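Local coordinates for Aureochrome1 (Vaucheria frigida, PDB 3UE6), which probably acts as a blue-light photoreceptor, sensing light through a flavin mononucleotide bound in its LOV domain, a member of the PAS family, at residues Y73-D76 with Q77-R81; D97-R100 with N101-K105. All blocks are in the same frame, centred on the assembly; numbering follows the deposited sequence.

Interaction 1. Residues Y73-D76 with Q77-R81; sequences YSLD and QILGR
Gln-77 reaches back over the start of the single-turn helix 75-78 in this LOV (PAS-type) domain and returns its side-chain oxygen to the backbone N of Ser-74, the N-cap residue, whose own side chain makes no capping bond. As modelled, the hydrogen bond from Ser-74 N to Gln-77 OE1 is 3.2 Å long with an N-H...O angle of 160°. The donor stands above the side-chain amide, 72° out of the carbonyl plane. Gln-77 CG is too close to Ser-74 in the model, so the placing of this side chain, and with it the bond, is uncertain.

Backbone bonds close the turn. Leu-79 N donates to Leu-75 O over 2.9 Å and, more weakly, to Asp-76 O. The bond from Ile-78 N to Ser-74 O is less certain, because the position of that oxygen is doubtful. Leu-79 leaves helical geometry, and a type II turn from Ile-78 to Arg-81 follows, with Gly-80 at positive phi. Gly-80 and Arg-81 then hydrogen-bond through the backbone to Ile-60 of strand 60-63.

Apolar contacts flank the turn. A chi1 of 160° takes Leu-75 CG roughly opposite its own backbone N, and from there Leu-75 CD1 comes to 3.7 Å from Leu-79 CG, the two side chains crossing obliquely. The Tyr-73 ring meets Phe-85 edge-to-face. Ile-78, buried against Phe-67 and Leu-68 of helix 65-71, brings CG1 to 3.7 Å from Tyr-73 CB.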
ATOM      1  N   TYR A  73     -11.838  16.007   3.841  1.00 76.94           N
ATOM      2  CA  TYR A  73     -10.787  16.488   4.734  1.00 78.40           C
ATOM      3  C   TYR A  73      -9.521  16.821   3.966  1.00 73.64           C
ATOM      4  O   TYR A  73      -9.277  16.271   2.895  1.00 75.62           O
ATOM      5  CB  TYR A  73     -10.446  15.424   5.776  1.00 78.00           C
ATOM      6  CG  TYR A  73     -11.535  15.181   6.788  1.00 78.47           C
ATOM      7  CD1 TYR A  73     -11.634  15.965   7.924  1.00 75.82           C
ATOM      8  CD2 TYR A  73     -12.464  14.169   6.607  1.00 77.51           C
ATOM      9  CE1 TYR A  73     -12.629  15.754   8.857  1.00 75.26           C
ATOM     10  CE2 TYR A  73     -13.467  13.942   7.532  1.00 78.47           C
ATOM     11  CZ  TYR A  73     -13.545  14.739   8.656  1.00 76.78           C
ATOM     12  OH  TYR A  73     -14.536  14.524   9.580  1.00 71.36           O
ATOM     13  N   SER A  74      -8.707  17.714   4.515  1.00 80.43           N
ATOM     14  CA  SER A  74      -7.404  17.963   3.925  1.00 87.44           C
ATOM     15  C   SER A  74      -6.396  17.023   4.565  1.00 87.69           C
ATOM     16  O   SER A  74      -6.607  16.538   5.677  1.00 84.24           O
ATOM     17  CB  SER A  74      -6.978  19.421   4.107  1.00 97.46           C
ATOM     18  OG  SER A  74      -6.204  19.587   5.284  1.00102.37           O
ATOM     19  N   LEU A  75      -5.291  16.772   3.874  1.00 91.00           N
ATOM     20  CA  LEU A  75      -4.328  15.753   4.294  1.00 84.05           C
ATOM     21  C   LEU A  75      -3.671  15.965   5.661  1.00 86.47           C
ATOM     22  O   LEU A  75      -3.500  15.008   6.422  1.00 87.21           O
ATOM     23  CB  LEU A  75      -3.245  15.579   3.225  1.00 83.54           C
ATOM     24  CG  LEU A  75      -1.940  14.925   3.683  1.00 92.62           C
ATOM     25  CD1 LEU A  75      -2.115  13.422   3.835  1.00 95.21           C
ATOM     26  CD2 LEU A  75      -0.811  15.243   2.713  1.00 97.92           C
ATOM     27  N   ASP A  76      -3.303  17.200   5.980  1.00 96.82           N
ATOM     28  CA  ASP A  76      -2.626  17.458   7.246  1.00107.23           C
ATOM     29  C   ASP A  76      -3.513  17.094   8.433  1.00103.86           C
ATOM     30  O   ASP A  76      -3.057  16.464   9.389  1.00110.98           O
ATOM     31  CB  ASP A  76      -2.201  18.925   7.336  1.00119.55           C
ATOM     32  CG  ASP A  76      -1.220  19.315   6.250  1.00123.77           C
ATOM     33  OD1 ASP A  76      -0.498  18.426   5.751  1.00122.47           O
ATOM     34  OD2 ASP A  76      -1.168  20.512   5.895  1.00122.00           O
ATOM     35  N   GLN A  77      -4.788  17.461   8.353  1.00 95.61           N
ATOM     36  CA  GLN A  77      -5.733  17.161   9.421  1.00 97.80           C
ATOM     37  C   GLN A  77      -5.870  15.653   9.572  1.00 98.73           C
ATOM     38  O   GLN A  77      -5.945  15.128  10.682  1.00100.99           O
ATOM     39  CB  GLN A  77      -7.095  17.789   9.127  1.00104.02           C
ATOM     40  CG  GLN A  77      -7.188  18.460   7.766  1.00107.78           C
ATOM     41  CD  GLN A  77      -8.484  19.224   7.580  1.00112.69           C
ATOM     42  OE1 GLN A  77      -9.553  18.632   7.431  1.00111.93           O
ATOM     43  NE2 GLN A  77      -8.395  20.549   7.590  1.00113.44           N
ATOM     44  N   ILE A  78      -5.900  14.965   8.436  1.00 96.86           N
ATOM     45  CA  ILE A  78      -6.018  13.514   8.406  1.00 87.50           C
ATOM     46  C   ILE A  78      -4.824  12.824   9.062  1.00 88.04           C
ATOM     47  O   ILE A  78      -4.984  11.815   9.747  1.00 88.19           O
ATOM     48  CB  ILE A  78      -6.169  12.992   6.965  1.00 86.03           C
ATOM     49  CG1 ILE A  78      -7.622  13.116   6.502  1.00101.62           C
ATOM     50  CG2 ILE A  78      -5.696  11.549   6.869  1.00 82.90           C
ATOM     51  CD1 ILE A  78      -7.887  12.490   5.150  1.00110.71           C
ATOM     52  N   LEU A  79      -3.630  13.364   8.841  1.00 82.23           N
ATOM     53  CA  LEU A  79      -2.412  12.737   9.353  1.00 74.35           C
ATOM     54  C   LEU A  79      -2.337  12.667  10.881  1.00 83.97           C
ATOM     55  O   LEU A  79      -2.716  13.608  11.578  1.00 94.13           O
ATOM     56  CB  LEU A  79      -1.174  13.452   8.804  1.00 74.67           C
ATOM     57  CG  LEU A  79      -0.873  13.242   7.318  1.00 70.61           C
ATOM     58  CD1 LEU A  79       0.117  14.284   6.818  1.00 64.52           C
ATOM     59  CD2 LEU A  79      -0.349  11.836   7.069  1.00 65.62           C
ATOM     60  N   GLY A  80      -1.835  11.541  11.384  1.00 80.05           N
ATOM     61  CA  GLY A  80      -1.645  11.333  12.809  1.00 79.85           C
ATOM     62  C   GLY A  80      -2.931  11.063  13.571  1.00 76.66           C
ATOM     63  O   GLY A  80      -2.932  11.039  14.801  1.00 77.54           O
ATOM     64  N   ARG A  81      -4.025  10.861  12.842  1.00 63.97           N
ATOM     65  CA  ARG A  81      -5.317  10.571  13.457  1.00 64.42           C
ATOM     66  C   ARG A  81      -5.818   9.163  13.117  1.00 70.66           C
ATOM     67  O   ARG A  81      -5.591   8.664  12.014  1.00 75.18           O
ATOM     68  CB  ARG A  81      -6.365  11.606  13.030  1.00 79.66           C
ATOM     69  CG  ARG A  81      -6.080  13.040  13.464  1.00 91.03           C
ATOM     70  CD  ARG A  81      -7.187  13.985  13.001  1.00 94.93           C
ATOM     71  NE  ARG A  81      -8.464  13.705  13.659  1.00 98.11           N
ATOM     72  CZ  ARG A  81      -9.628  14.242  13.302  1.00 97.71           C
ATOM     73  NH1 ARG A  81      -9.688  15.087  12.282  1.00 99.08           N
ATOM     74  NH2 ARG A  81     -10.737  13.931  13.962  1.00 88.20           N
TER

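Interaction 2. Residues D97-R100 with N101-K105; sequences DKIR and NAITK. With FMN (flavin mononucleotide), chain G.
Ile-99 and Ile-103, one helical turn apart on helix 93-105, lie side by side and point the same way, with Ile-99 CG2 4.1 Å from Ile-103 CD1. Both methyls also touch the flavin mononucleotide: Ile-99 CG2 is 3.8 Å from C1', and Ile-103 CD1 packs against O3' and C8M. The helix backbone is regular here, with a 3.0 Å bond from Ile-103 N to Ile-99 O.

Arg-100, next to Ile-99 in the chain, reaches the phosphate. Its CB lies 3.8 Å from FMN C5', and CG, anti to the backbone N (chi1 -176°), is near Asn-101 N. CD comes close to O3P, and the bend at chi3 (55°) turns NE and CZ alongside that oxygen. At the tip the two nitrogens divide their work. NH1 donates to O3P over 2.6 Å, with the oxygen at the edge of the guanidinium near its plane, while NH2 makes a salt bridge to Asp-97 OD1 whose hydrogen bond is weak (2.5 Å, 120°). Asp-97 thus probably helps orient the guanidinium. Together with Arg-84, which also hydrogen-bonds the cofactor, Arg-100 belongs to the flavin-binding pocket of the LOV domain.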
ATOM      1  N   ASP A  97     -17.898  -2.691  15.892  1.00 64.02           N
ATOM      2  CA  ASP A  97     -17.451  -3.849  16.659  1.00 69.35           C
ATOM      3  C   ASP A  97     -16.728  -4.844  15.755  1.00 69.46           C
ATOM      4  O   ASP A  97     -15.647  -5.327  16.092  1.00 69.41           O
ATOM      5  CB  ASP A  97     -18.630  -4.555  17.343  1.00 74.38           C
ATOM      6  CG  ASP A  97     -19.300  -3.702  18.405  1.00 82.21           C
ATOM      7  OD1 ASP A  97     -18.621  -2.856  19.016  1.00 84.28           O
ATOM      8  OD2 ASP A  97     -20.514  -3.884  18.630  1.00 85.11           O
ATOM      9  N   LYS A  98     -17.328  -5.152  14.608  1.00 65.08           N
ATOM     10  CA  LYS A  98     -16.743  -6.132  13.699  1.00 62.10           C
ATOM     11  C   LYS A  98     -15.357  -5.687  13.242  1.00 68.13           C
ATOM     12  O   LYS A  98     -14.432  -6.493  13.178  1.00 74.34           O
ATOM     13  CB  LYS A  98     -17.650  -6.396  12.491  1.00 58.29           C
ATOM     14  CG  LYS A  98     -17.119  -7.469  11.540  1.00 80.84           C
ATOM     15  CD  LYS A  98     -17.806  -7.399  10.181  1.00 91.23           C
ATOM     16  CE  LYS A  98     -17.281  -8.457   9.213  1.00 87.31           C
ATOM     17  NZ  LYS A  98     -17.621  -9.834   9.658  1.00 90.16           N
ATOM     18  N   ILE A  99     -15.213  -4.403  12.936  1.00 70.55           N
ATOM     19  CA  ILE A  99     -13.923  -3.865  12.511  1.00 70.34           C
ATOM     20  C   ILE A  99     -12.867  -3.883  13.615  1.00 71.82           C
ATOM     21  O   ILE A  99     -11.727  -4.279  13.381  1.00 73.51           O
ATOM     22  CB  ILE A  99     -14.046  -2.433  11.959  1.00 65.33           C
ATOM     23  CG1 ILE A  99     -14.961  -2.417  10.730  1.00 77.58           C
ATOM     24  CG2 ILE A  99     -12.667  -1.892  11.609  1.00 59.91           C
ATOM     25  CD1 ILE A  99     -15.300  -1.024  10.226  1.00 88.30           C
ATOM     26  N   ARG A 100     -13.233  -3.439  14.810  1.00 72.52           N
ATOM     27  CA  ARG A 100     -12.308  -3.488  15.935  1.00 64.51           C
ATOM     28  C   ARG A 100     -11.833  -4.922  16.140  1.00 67.60           C
ATOM     29  O   ARG A 100     -10.637  -5.191  16.186  1.00 66.82           O
ATOM     30  CB  ARG A 100     -12.980  -2.963  17.206  1.00 52.56           C
ATOM     31  CG  ARG A 100     -12.072  -2.880  18.417  1.00 56.47           C
ATOM     32  CD  ARG A 100     -12.688  -2.017  19.509  1.00 66.38           C
ATOM     33  NE  ARG A 100     -14.029  -2.469  19.876  1.00 80.00           N
ATOM     34  CZ  ARG A 100     -15.160  -1.849  19.552  1.00 82.24           C
ATOM     35  NH1 ARG A 100     -15.138  -0.722  18.854  1.00 72.06           N
ATOM     36  NH2 ARG A 100     -16.322  -2.356  19.938  1.00 89.68           N
ATOM     37  N   ASN A 101     -12.787  -5.840  16.238  1.00 71.49           N
ATOM     38  CA  ASN A 101     -12.489  -7.240  16.491  1.00 76.81           C
ATOM     39  C   ASN A 101     -11.578  -7.867  15.429  1.00 79.36           C
ATOM     40  O   ASN A 101     -10.615  -8.568  15.755  1.00 81.85           O
ATOM     41  CB  ASN A 101     -13.787  -8.030  16.645  1.00 84.72           C
ATOM     42  CG  ASN A 101     -13.621  -9.490  16.300  1.00100.61           C
ATOM     43  OD1 ASN A 101     -13.225 -10.298  17.138  1.00106.70           O
ATOM     44  ND2 ASN A 101     -13.929  -9.839  15.055  1.00102.25           N
ATOM     45  N   ALA A 102     -11.886  -7.609  14.162  1.00 74.50           N
ATOM     46  CA  ALA A 102     -11.070  -8.088  13.054  1.00 70.67           C
ATOM     47  C   ALA A 102      -9.634  -7.606  13.189  1.00 75.73           C
ATOM     48  O   ALA A 102      -8.685  -8.360  12.960  1.00 77.01           O
ATOM     49  CB  ALA A 102     -11.656  -7.609  11.730  1.00 64.64           C
ATOM     50  N   ILE A 103      -9.486  -6.340  13.561  1.00 68.88           N
ATOM     51  CA  ILE A 103      -8.167  -5.743  13.721  1.00 65.80           C
ATOM     52  C   ILE A 103      -7.372  -6.378  14.864  1.00 82.03           C
ATOM     53  O   ILE A 103      -6.192  -6.690  14.703  1.00 90.28           O
ATOM     54  CB  ILE A 103      -8.265  -4.222  13.911  1.00 62.01           C
ATOM     55  CG1 ILE A 103      -8.567  -3.550  12.569  1.00 61.70           C
ATOM     56  CG2 ILE A 103      -6.991  -3.668  14.511  1.00 56.97           C
ATOM     57  CD1 ILE A 103      -8.693  -2.045  12.645  1.00 60.30           C
ATOM     58  N   THR A 104      -8.012  -6.579  16.014  1.00 82.00           N
ATOM     59  CA  THR A 104      -7.309  -7.157  17.155  1.00 89.64           C
ATOM     60  C   THR A 104      -6.830  -8.575  16.841  1.00 89.05           C
ATOM     61  O   THR A 104      -5.777  -8.997  17.316  1.00 89.78           O
ATOM     62  CB  THR A 104      -8.157  -7.176  18.453  1.00 84.80           C
ATOM     63  OG1 THR A 104      -8.558  -8.519  18.755  1.00 91.17           O
ATOM     64  CG2 THR A 104      -9.382  -6.303  18.319  1.00 71.89           C
ATOM     65  N   LYS A 105      -7.603  -9.299  16.034  1.00 82.50           N
ATOM     66  CA  LYS A 105      -7.305 -10.697  15.728  1.00 79.08           C
ATOM     67  C   LYS A 105      -6.410 -10.879  14.501  1.00 84.64           C
ATOM     68  O   LYS A 105      -5.979 -11.992  14.202  1.00 95.60           O
ATOM     69  CB  LYS A 105      -8.594 -11.510  15.560  1.00 70.07           C
ATOM     70  CG  LYS A 105      -9.355 -11.774  16.854  1.00 74.83           C
ATOM     71  CD  LYS A 105     -10.455 -12.808  16.635  1.00 78.44           C
ATOM     72  CE  LYS A 105     -11.578 -12.689  17.658  1.00 83.34           C
ATOM     73  NZ  LYS A 105     -11.129 -12.915  19.058  1.00 89.37           N
TER
HETATM   74  N1  FMN G 500     -13.486   3.010  10.294  1.00 74.23           N
HETATM   75  C2  FMN G 500     -14.493   3.657   9.609  1.00 66.25           C
HETATM   76  O2  FMN G 500     -15.578   3.863  10.158  1.00 62.07           O
HETATM   77  N3  FMN G 500     -14.283   4.072   8.311  1.00 64.57           N
HETATM   78  C4  FMN G 500     -13.073   3.847   7.694  1.00 64.68           C
HETATM   79  O4  FMN G 500     -12.886   4.218   6.541  1.00 61.75           O
HETATM   80  C4A FMN G 500     -12.057   3.198   8.383  1.00 75.93           C
HETATM   81  N5  FMN G 500     -10.833   2.961   7.782  1.00 82.66           N
HETATM   82  C5A FMN G 500      -9.832   2.312   8.474  1.00 82.23           C
HETATM   83  C6  FMN G 500      -8.609   2.080   7.861  1.00 86.00           C
HETATM   84  C7  FMN G 500      -7.591   1.426   8.546  1.00 81.26           C
HETATM   85  C7M FMN G 500      -6.268   1.179   7.874  1.00 75.05           C
HETATM   86  C8  FMN G 500      -7.803   1.005   9.853  1.00 80.38           C
HETATM   87  C8M FMN G 500      -6.703   0.301  10.588  1.00 82.15           C
HETATM   88  C9  FMN G 500      -9.029   1.237  10.468  1.00 82.27           C
HETATM   89  C9A FMN G 500     -10.049   1.892   9.780  1.00 79.75           C
HETATM   90  N10 FMN G 500     -11.272   2.143  10.382  1.00 66.57           N
HETATM   91  C10 FMN G 500     -12.273   2.779   9.687  1.00 69.83           C
HETATM   92  C1' FMN G 500     -11.567   1.691  11.781  1.00 67.72           C
HETATM   93  C2' FMN G 500     -11.158   2.672  12.866  1.00 69.10           C
HETATM   94  O2' FMN G 500      -9.891   3.212  12.580  1.00 73.45           O
HETATM   95  C3' FMN G 500     -11.132   1.931  14.199  1.00 74.42           C
HETATM   96  O3' FMN G 500     -10.203   0.870  14.159  1.00 71.98           O
HETATM   97  C4' FMN G 500     -12.523   1.392  14.515  1.00 78.42           C
HETATM   98  O4' FMN G 500     -13.410   2.477  14.653  1.00 80.41           O
HETATM   99  C5' FMN G 500     -12.568   0.557  15.791  1.00 76.59           C
HETATM  100  O5' FMN G 500     -11.732   1.126  16.776  1.00 79.39           O
HETATM  101  P   FMN G 500     -12.328   1.969  18.013  1.00 73.98           P
HETATM  102  O1P FMN G 500     -12.996   3.202  17.452  1.00 84.42           O
HETATM  103  O2P FMN G 500     -11.212   2.388  18.936  1.00 76.11           O
HETATM  104  O3P FMN G 500     -13.334   1.156  18.791  1.00 66.85           O

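The two interactions sit on helices that follow each other in the chain, both within the PAS domain, but their centres are about 23 Å apart and they do not touch. Interaction 1 is a surface contact: the short helix 75-78 sends mainly Ile-78 inward, and that side chain remains about 10 Å from the flavin. Its polar chemistry is used by the chain itself, a glutamine amide apparently serving the backbone at a helix start. Interaction 2, on the longer helix 93-105, is partly buried, and Ile-99 and Ala-102 pack on strand 109-116. There the side chains turn to the cofactor, with isoleucines against the ribityl chain and a ring methyl, and an arginine at the phosphate with an aspartate behind it.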